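Local coordinates for sugar ABC transporter (Sugar-binding protein) (Bacillus halodurans, PDB 4YO7) that binds myo-inositol in the cleft between its two lobes and probably serves as the solute receptor of a sugar-type ABC transporter, at residues 102-107 with 297-302; 158-163 with 276-281; 221-226 with 245-250. All coordinates share one frame; numbering follows the deposited sequence.

Contact 1: 102-107 with 297-302; sequences VDAIIV and QAANGE
Asp-103 meets Ala-299 at the C-terminal end of helix 284-299. Its CB lies 3.7 Å from Ala-299 CB, a close methylene-to-methyl contact. Beyond CB, the side chain turns so that CG is anti to the carbonyl carbon and beside the backbone N (chi1 -63°). The carboxylate is split between two partners. OD1 accepts a water proton at 2.7 Å, and the same water donates to Ala-299 O at 3.0 Å. One water therefore ties the carboxylate to the last turn of the helix. OD2 accepts a hydrogen bond from the backbone N of Val-47. Both oxygens are thus engaged, which should fix the rotation of the group. Ala-104 CB adds an apolar touch, 4.1 Å from Ala-299 CB. The carbonyl Asp-103 O also rests 3.7 Å from Ala-299 CA. The helix ends in a Schellman motif. Glu-302 N bonds Gln-297 O at 3.1 Å, and Gly-301 N bonds Ala-298 O at 3.0 Å, with Gly-301 at positive phi. The contact joins the C-terminal end of helix 284-299 to the chain leading into strand 104-107, by small apolar groups and one bridging water. Strand 104-107 runs between strands 46-52 and 129-132 of a parallel sheet. Val-102 and Ile-105 pack on Phe-97 of helix 87-100, while Ala-299 also touches Phe-76 of strand 76-82.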
# COMPACT_ATOMS: atom_id res chain seq x y z
N VAL A 102 16.68 0.80 -21.42
CA VAL A 102 15.73 1.86 -21.12
C VAL A 102 16.40 2.98 -20.34
O VAL A 102 17.48 2.82 -19.76
CB VAL A 102 14.50 1.35 -20.33
CG1 VAL A 102 13.77 0.22 -21.08
CG2 VAL A 102 14.90 0.90 -18.92
N ASP A 103 15.75 4.14 -20.33
CA ASP A 103 16.31 5.34 -19.73
C ASP A 103 16.03 5.47 -18.24
O ASP A 103 16.78 6.15 -17.52
CB ASP A 103 15.79 6.55 -20.49
CG ASP A 103 16.24 6.55 -21.92
OD1 ASP A 103 17.41 6.96 -22.17
OD2 ASP A 103 15.45 6.12 -22.78
N ALA A 104 14.99 4.80 -17.77
CA ALA A 104 14.71 4.68 -16.34
C ALA A 104 13.76 3.53 -16.12
O ALA A 104 13.03 3.13 -17.02
CB ALA A 104 14.11 5.97 -15.77
N ILE A 105 13.79 3.01 -14.89
CA ILE A 105 12.95 1.90 -14.48
C ILE A 105 12.17 2.30 -13.23
O ILE A 105 12.71 2.91 -12.34
CB ILE A 105 13.78 0.64 -14.20
CG1 ILE A 105 14.39 0.17 -15.52
CG2 ILE A 105 12.94 -0.45 -13.56
CD1 ILE A 105 15.44 -0.92 -15.37
N ILE A 106 10.88 1.96 -13.22
CA ILE A 106 10.03 2.08 -12.04
C ILE A 106 9.66 0.67 -11.61
O ILE A 106 9.10 -0.09 -12.40
CB ILE A 106 8.73 2.90 -12.29
CG1 ILE A 106 9.06 4.30 -12.80
CG2 ILE A 106 7.89 2.95 -11.00
CD1 ILE A 106 7.83 5.07 -13.27
N VAL A 107 9.97 0.33 -10.35
CA VAL A 107 9.57 -0.95 -9.75
C VAL A 107 8.75 -0.75 -8.48
O VAL A 107 9.10 0.05 -7.62
CB VAL A 107 10.78 -1.83 -9.38
CG1 VAL A 107 10.36 -3.09 -8.62
CG2 VAL A 107 11.53 -2.22 -10.63
N GLN A 297 12.29 12.75 -15.05
CA GLN A 297 13.39 13.63 -14.70
C GLN A 297 14.71 12.88 -14.72
O GLN A 297 15.70 13.41 -15.20
CB GLN A 297 13.19 14.26 -13.32
CG GLN A 297 12.09 15.27 -13.23
CD GLN A 297 11.88 15.76 -11.80
OE1 GLN A 297 11.98 14.99 -10.85
NE2 GLN A 297 11.61 17.05 -11.65
N ALA A 298 14.72 11.68 -14.18
CA ALA A 298 15.96 10.89 -14.08
C ALA A 298 16.41 10.44 -15.47
O ALA A 298 17.60 10.50 -15.83
CB ALA A 298 15.76 9.69 -13.18
N ALA A 299 15.44 10.05 -16.27
CA ALA A 299 15.67 9.67 -17.67
C ALA A 299 16.28 10.83 -18.48
O ALA A 299 17.08 10.62 -19.42
CB ALA A 299 14.38 9.23 -18.32
N ASN A 300 15.90 12.05 -18.13
CA ASN A 300 16.40 13.24 -18.80
C ASN A 300 17.73 13.73 -18.25
O ASN A 300 18.22 14.76 -18.68
CB ASN A 300 15.36 14.35 -18.70
CG ASN A 300 14.24 14.18 -19.72
OD1 ASN A 300 14.40 13.51 -20.74
ND2 ASN A 300 13.11 14.82 -19.45
N GLY A 301 18.29 12.99 -17.32
CA GLY A 301 19.63 13.26 -16.82
C GLY A 301 19.72 14.13 -15.58
O GLY A 301 20.82 14.54 -15.21
N GLU A 302 18.59 14.42 -14.95
CA GLU A 302 18.55 15.23 -13.74
C GLU A 302 18.67 14.35 -12.51
O GLU A 302 18.17 13.23 -12.50
CB GLU A 302 17.24 16.02 -13.65
CG GLU A 302 17.00 16.95 -14.83
CD GLU A 302 15.66 17.67 -14.73
OE1 GLU A 302 15.23 17.99 -13.60
OE2 GLU A 302 15.02 17.90 -15.79
O HOH W 1 18.90 8.42 -20.42

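Contact 2: 158-163 with 276-281; sequences MEEVAK and LDVTVF
The first torsion of Val-278 (chi1 177°) sets CG2 anti to the carbonyl carbon, and this methyl meets both Glu-160 and Val-161. In Glu-160, CG stands opposite the backbone N across the first torsion (chi1 -178°). The chain then bends at chi2 (63°), so CG does the touching while CD and the carboxylate lie farther from Val-278. Glu-160 CG sits 3.8 Å from Val-278 CG2. Val-161 offers its own CG2 to the same methyl, 4.2 Å from Val-278 CG2. In both pairs the side chains meet at a slant. The backbones stay apart, with the CA atoms of Val-161 and Val-278 at 7.2 Å. Helix 150-164 is thus joined by side chains to the segment 276-281. Leu-313 of strand 312-314 touches Glu-160 and Val-278, and Ala-259 of strand 257-259 touches Val-161 and Val-278. The backbone of 276-281 is held separately, Asp-277 bonding Val-258, Val-278 bonding Gly-260 and Thr-279 bonding Val-314, while Asp-277 OD2 also accepts from Val-258 N. The segment then leads to Gln-282, which lines the inositol pocket. The contact itself is aliphatic. Glutamate takes part through a methylene and not through its charge. Cohesion here probably comes from dispersion and from the burial of the two valines. No directional polar bond between the two segments sets their spacing.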
# COMPACT_ATOMS: atom_id res chain seq x y z
N MSE A 158 -4.54 3.30 14.62
CA MSE A 158 -4.76 2.76 15.94
C MSE A 158 -4.94 3.85 16.98
O MSE A 158 -5.63 3.66 17.98
CB MSE A 158 -3.62 1.82 16.33
CG MSE A 158 -3.87 1.00 17.55
SE MSE A 158 -5.36 -0.26 17.38
CE MSE A 158 -6.25 0.08 19.05
N GLU A 159 -4.35 5.02 16.76
CA GLU A 159 -4.67 6.15 17.63
C GLU A 159 -6.17 6.43 17.65
O GLU A 159 -6.76 6.67 18.70
CB GLU A 159 -3.94 7.41 17.17
CG GLU A 159 -2.50 7.55 17.59
CD GLU A 159 -1.85 8.73 16.87
OE1 GLU A 159 -2.60 9.61 16.37
OE2 GLU A 159 -0.60 8.76 16.80
N GLU A 160 -6.80 6.39 16.48
CA GLU A 160 -8.21 6.73 16.39
C GLU A 160 -9.04 5.59 16.98
O GLU A 160 -10.01 5.84 17.72
CB GLU A 160 -8.60 7.02 14.94
CG GLU A 160 -10.05 7.43 14.76
CD GLU A 160 -10.43 8.73 15.45
OE1 GLU A 160 -9.54 9.53 15.85
OE2 GLU A 160 -11.64 8.95 15.63
N VAL A 161 -8.66 4.35 16.71
CA VAL A 161 -9.40 3.21 17.28
C VAL A 161 -9.33 3.27 18.81
O VAL A 161 -10.33 3.04 19.49
CB VAL A 161 -8.85 1.84 16.76
CG1 VAL A 161 -9.46 0.69 17.51
CG2 VAL A 161 -9.12 1.70 15.28
N ALA A 162 -8.15 3.59 19.34
CA ALA A 162 -7.99 3.73 20.79
C ALA A 162 -8.92 4.80 21.36
O ALA A 162 -9.54 4.59 22.41
CB ALA A 162 -6.56 4.06 21.13
N LYS A 163 -9.03 5.94 20.67
CA LYS A 163 -9.95 6.99 21.11
C LYS A 163 -11.38 6.48 21.13
O LYS A 163 -12.12 6.73 22.09
CB LYS A 163 -9.84 8.22 20.21
CG LYS A 163 -8.57 8.98 20.45
CD LYS A 163 -8.38 10.12 19.46
CE LYS A 163 -6.96 10.68 19.52
NZ LYS A 163 -6.65 11.64 18.41
N LEU A 276 -17.72 0.89 8.29
CA LEU A 276 -16.28 1.03 8.49
C LEU A 276 -16.05 2.27 9.32
O LEU A 276 -16.49 3.35 8.93
CB LEU A 276 -15.53 1.14 7.15
CG LEU A 276 -14.00 1.24 7.22
CD1 LEU A 276 -13.38 -0.02 7.76
CD2 LEU A 276 -13.41 1.56 5.85
N ASP A 277 -15.39 2.11 10.47
CA ASP A 277 -15.23 3.21 11.43
C ASP A 277 -14.04 4.11 11.15
O ASP A 277 -14.11 5.32 11.40
CB ASP A 277 -15.09 2.65 12.85
CG ASP A 277 -16.31 1.85 13.27
OD1 ASP A 277 -17.31 2.47 13.67
OD2 ASP A 277 -16.28 0.61 13.15
N VAL A 278 -12.96 3.53 10.64
CA VAL A 278 -11.68 4.21 10.48
C VAL A 278 -11.02 3.74 9.22
O VAL A 278 -11.01 2.54 8.94
CB VAL A 278 -10.75 3.94 11.68
CG1 VAL A 278 -9.38 4.62 11.49
CG2 VAL A 278 -11.38 4.36 13.00
N THR A 279 -10.46 4.65 8.43
CA THR A 279 -9.45 4.25 7.48
C THR A 279 -8.43 5.36 7.39
O THR A 279 -8.48 6.33 8.15
CB THR A 279 -10.06 3.86 6.09
OG1 THR A 279 -9.02 3.38 5.23
CG2 THR A 279 -10.77 5.00 5.41
N VAL A 280 -7.46 5.17 6.52
CA VAL A 280 -6.35 6.08 6.39
C VAL A 280 -6.03 6.25 4.91
O VAL A 280 -5.68 5.29 4.24
CB VAL A 280 -5.10 5.58 7.14
CG1 VAL A 280 -3.97 6.60 7.04
CG2 VAL A 280 -5.43 5.28 8.61
N PHE A 281 -6.17 7.48 4.42
CA PHE A 281 -5.93 7.76 3.01
C PHE A 281 -4.48 7.58 2.62
O PHE A 281 -3.59 8.18 3.23
CB PHE A 281 -6.39 9.19 2.70
CG PHE A 281 -6.08 9.66 1.29
CD1 PHE A 281 -6.79 9.18 0.21
CD2 PHE A 281 -5.11 10.64 1.07
CE1 PHE A 281 -6.51 9.63 -1.08
CE2 PHE A 281 -4.84 11.09 -0.20
CZ PHE A 281 -5.54 10.59 -1.27

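Contact 3: 221-226 with 245-250; sequences NWLNSG and LALEAV
Leu-223 packs against Ala-246, Leu-247 and Val-250, and it makes all the apolar contacts from its side. Its two methyls divide the work. CD1 meets Val-250 CG2 at 3.9 Å, the two side chains reaching toward each other tip to tip. With CG1 anti to the carbonyl carbon (chi1 -64°), CG2 of Val-250 falls between backbone N and carbonyl carbon and faces Leu-223. CD1 of Leu-223 also lies 4.5 Å from Ala-246 CB. CD2 of Leu-223 meets Leu-247 CD2 at 4.2 Å, and these two side chains cross at about a right angle. One further touch involves the backbone: Leu-223 CD1 rests 4.0 Å from Ala-246 O. Leu-223 thus lies against Ala-246 and Leu-247 of the helix and Val-250 just after it.

The polar bonds of this region do not join the two segments. Ser-225 OG donates to Trp-222 O at 2.7 Å. The C=O...OG angle is 137°, and the donor is tilted 18° from the carbonyl plane. Ser-225 N bonds the same oxygen at 3.2 Å, so two donors grip Trp-222 O near the end of the helix. Gly-226 then leaves helical geometry with positive phi. In the other segment, Val-250 N bonds Leu-247 O at 3.2 Å. Glu-248 forms a salt bridge with Lys-275, which lies outside both segments.

Helices 212-224 and 237-249 flank strand 231-234 in the chain and meet here near their C-terminal ends. Earlier in helix 212-224, Met-216, Met-219 and Glu-220 touch Ala-246. Trp-222 lies on Ala-172 and Met-174 of strand 169-175. Leu-247 packs on Leu-253 and Val-256, two residues of a magnesium site.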
# COMPACT_ATOMS: atom_id res chain seq x y z
N ASN A 221 -13.44 -17.43 11.12
CA ASN A 221 -12.73 -18.33 12.03
C ASN A 221 -12.56 -17.69 13.40
O ASN A 221 -12.73 -18.35 14.43
CB ASN A 221 -11.38 -18.72 11.42
CG ASN A 221 -11.55 -19.63 10.21
OD1 ASN A 221 -12.61 -20.22 10.02
ND2 ASN A 221 -10.50 -19.78 9.42
N TRP A 222 -12.26 -16.41 13.42
CA TRP A 222 -12.12 -15.70 14.67
C TRP A 222 -13.43 -15.68 15.45
O TRP A 222 -13.43 -15.85 16.67
CB TRP A 222 -11.66 -14.29 14.41
CG TRP A 222 -10.17 -14.16 14.15
CD1 TRP A 222 -9.20 -15.12 14.33
CD2 TRP A 222 -9.50 -12.98 13.72
NE1 TRP A 222 -7.96 -14.59 14.03
CE2 TRP A 222 -8.12 -13.28 13.65
CE3 TRP A 222 -9.93 -11.70 13.38
CZ2 TRP A 222 -7.18 -12.33 13.27
CZ3 TRP A 222 -8.99 -10.77 13.00
CH2 TRP A 222 -7.64 -11.09 12.94
N LEU A 223 -14.53 -15.47 14.75
CA LEU A 223 -15.85 -15.47 15.36
C LEU A 223 -16.15 -16.84 15.95
O LEU A 223 -16.77 -16.95 17.02
CB LEU A 223 -16.91 -15.10 14.32
CG LEU A 223 -16.94 -13.61 13.95
CD1 LEU A 223 -17.78 -13.37 12.73
CD2 LEU A 223 -17.42 -12.79 15.11
N ASN A 224 -15.72 -17.90 15.27
CA ASN A 224 -16.00 -19.25 15.74
C ASN A 224 -15.12 -19.69 16.90
O ASN A 224 -15.36 -20.73 17.51
CB ASN A 224 -15.86 -20.26 14.60
CG ASN A 224 -16.98 -20.17 13.59
OD1 ASN A 224 -18.07 -19.68 13.90
ND2 ASN A 224 -16.73 -20.66 12.39
N SER A 225 -14.09 -18.91 17.19
CA SER A 225 -13.21 -19.19 18.31
C SER A 225 -13.83 -18.76 19.64
O SER A 225 -13.35 -19.14 20.70
CB SER A 225 -11.86 -18.49 18.12
OG SER A 225 -11.91 -17.11 18.49
N GLY A 226 -14.88 -17.95 19.58
CA GLY A 226 -15.52 -17.45 20.78
C GLY A 226 -14.76 -16.32 21.48
O GLY A 226 -15.26 -15.74 22.45
N LEU A 245 -18.09 -8.11 5.98
CA LEU A 245 -19.02 -9.08 5.41
C LEU A 245 -19.29 -10.21 6.40
O LEU A 245 -20.43 -10.68 6.52
CB LEU A 245 -18.47 -9.66 4.11
CG LEU A 245 -18.41 -8.71 2.91
CD1 LEU A 245 -17.62 -9.33 1.78
CD2 LEU A 245 -19.80 -8.36 2.46
N ALA A 246 -18.25 -10.67 7.09
CA ALA A 246 -18.44 -11.75 8.03
C ALA A 246 -19.21 -11.29 9.26
O ALA A 246 -20.08 -12.01 9.77
CB ALA A 246 -17.10 -12.33 8.44
N LEU A 247 -18.89 -10.10 9.76
CA LEU A 247 -19.56 -9.56 10.94
C LEU A 247 -21.03 -9.32 10.60
O LEU A 247 -21.92 -9.66 11.38
CB LEU A 247 -18.89 -8.27 11.41
CG LEU A 247 -17.51 -8.43 12.07
CD1 LEU A 247 -16.72 -7.13 12.00
CD2 LEU A 247 -17.71 -8.94 13.51
N GLU A 248 -21.29 -8.77 9.41
CA GLU A 248 -22.68 -8.51 8.99
C GLU A 248 -23.50 -9.76 8.99
O GLU A 248 -24.68 -9.75 9.36
CB GLU A 248 -22.73 -7.92 7.58
CG GLU A 248 -22.71 -6.43 7.53
CD GLU A 248 -22.79 -5.90 6.11
OE1 GLU A 248 -22.37 -6.63 5.18
OE2 GLU A 248 -23.28 -4.78 5.92
N ALA A 249 -22.87 -10.85 8.56
CA ALA A 249 -23.57 -12.12 8.38
C ALA A 249 -24.11 -12.71 9.67
O ALA A 249 -25.08 -13.47 9.63
CB ALA A 249 -22.65 -13.12 7.71
N VAL A 250 -23.49 -12.38 10.80
CA VAL A 250 -23.94 -12.88 12.10
C VAL A 250 -24.50 -11.76 12.99
O VAL A 250 -24.67 -11.94 14.19
CB VAL A 250 -22.80 -13.59 12.88
CG1 VAL A 250 -22.36 -14.84 12.13
CG2 VAL A 250 -21.60 -12.66 13.14

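How the contacts relate
Contact 1 lies in one lobe and contacts 2 and 3 in the other. The centres of contacts 1 and 2 are about 38 Å apart, and those of 1 and 3 about 48 Å apart. Contacts 2 and 3 are closer, with centres about 21 Å apart and nearest atoms about 8 Å apart, but they do not touch. Strand 279-281 of contact 2 is followed in the chain by helix 284-299 of contact 1, so the chain passes from one lobe to the other there. Gln-282 of the inositol pocket lies on that link. A bound magnesium is about 6 Å from the Leu-247 side chain of contact 3 and about 10 Å from that of Val-278 in contact 2.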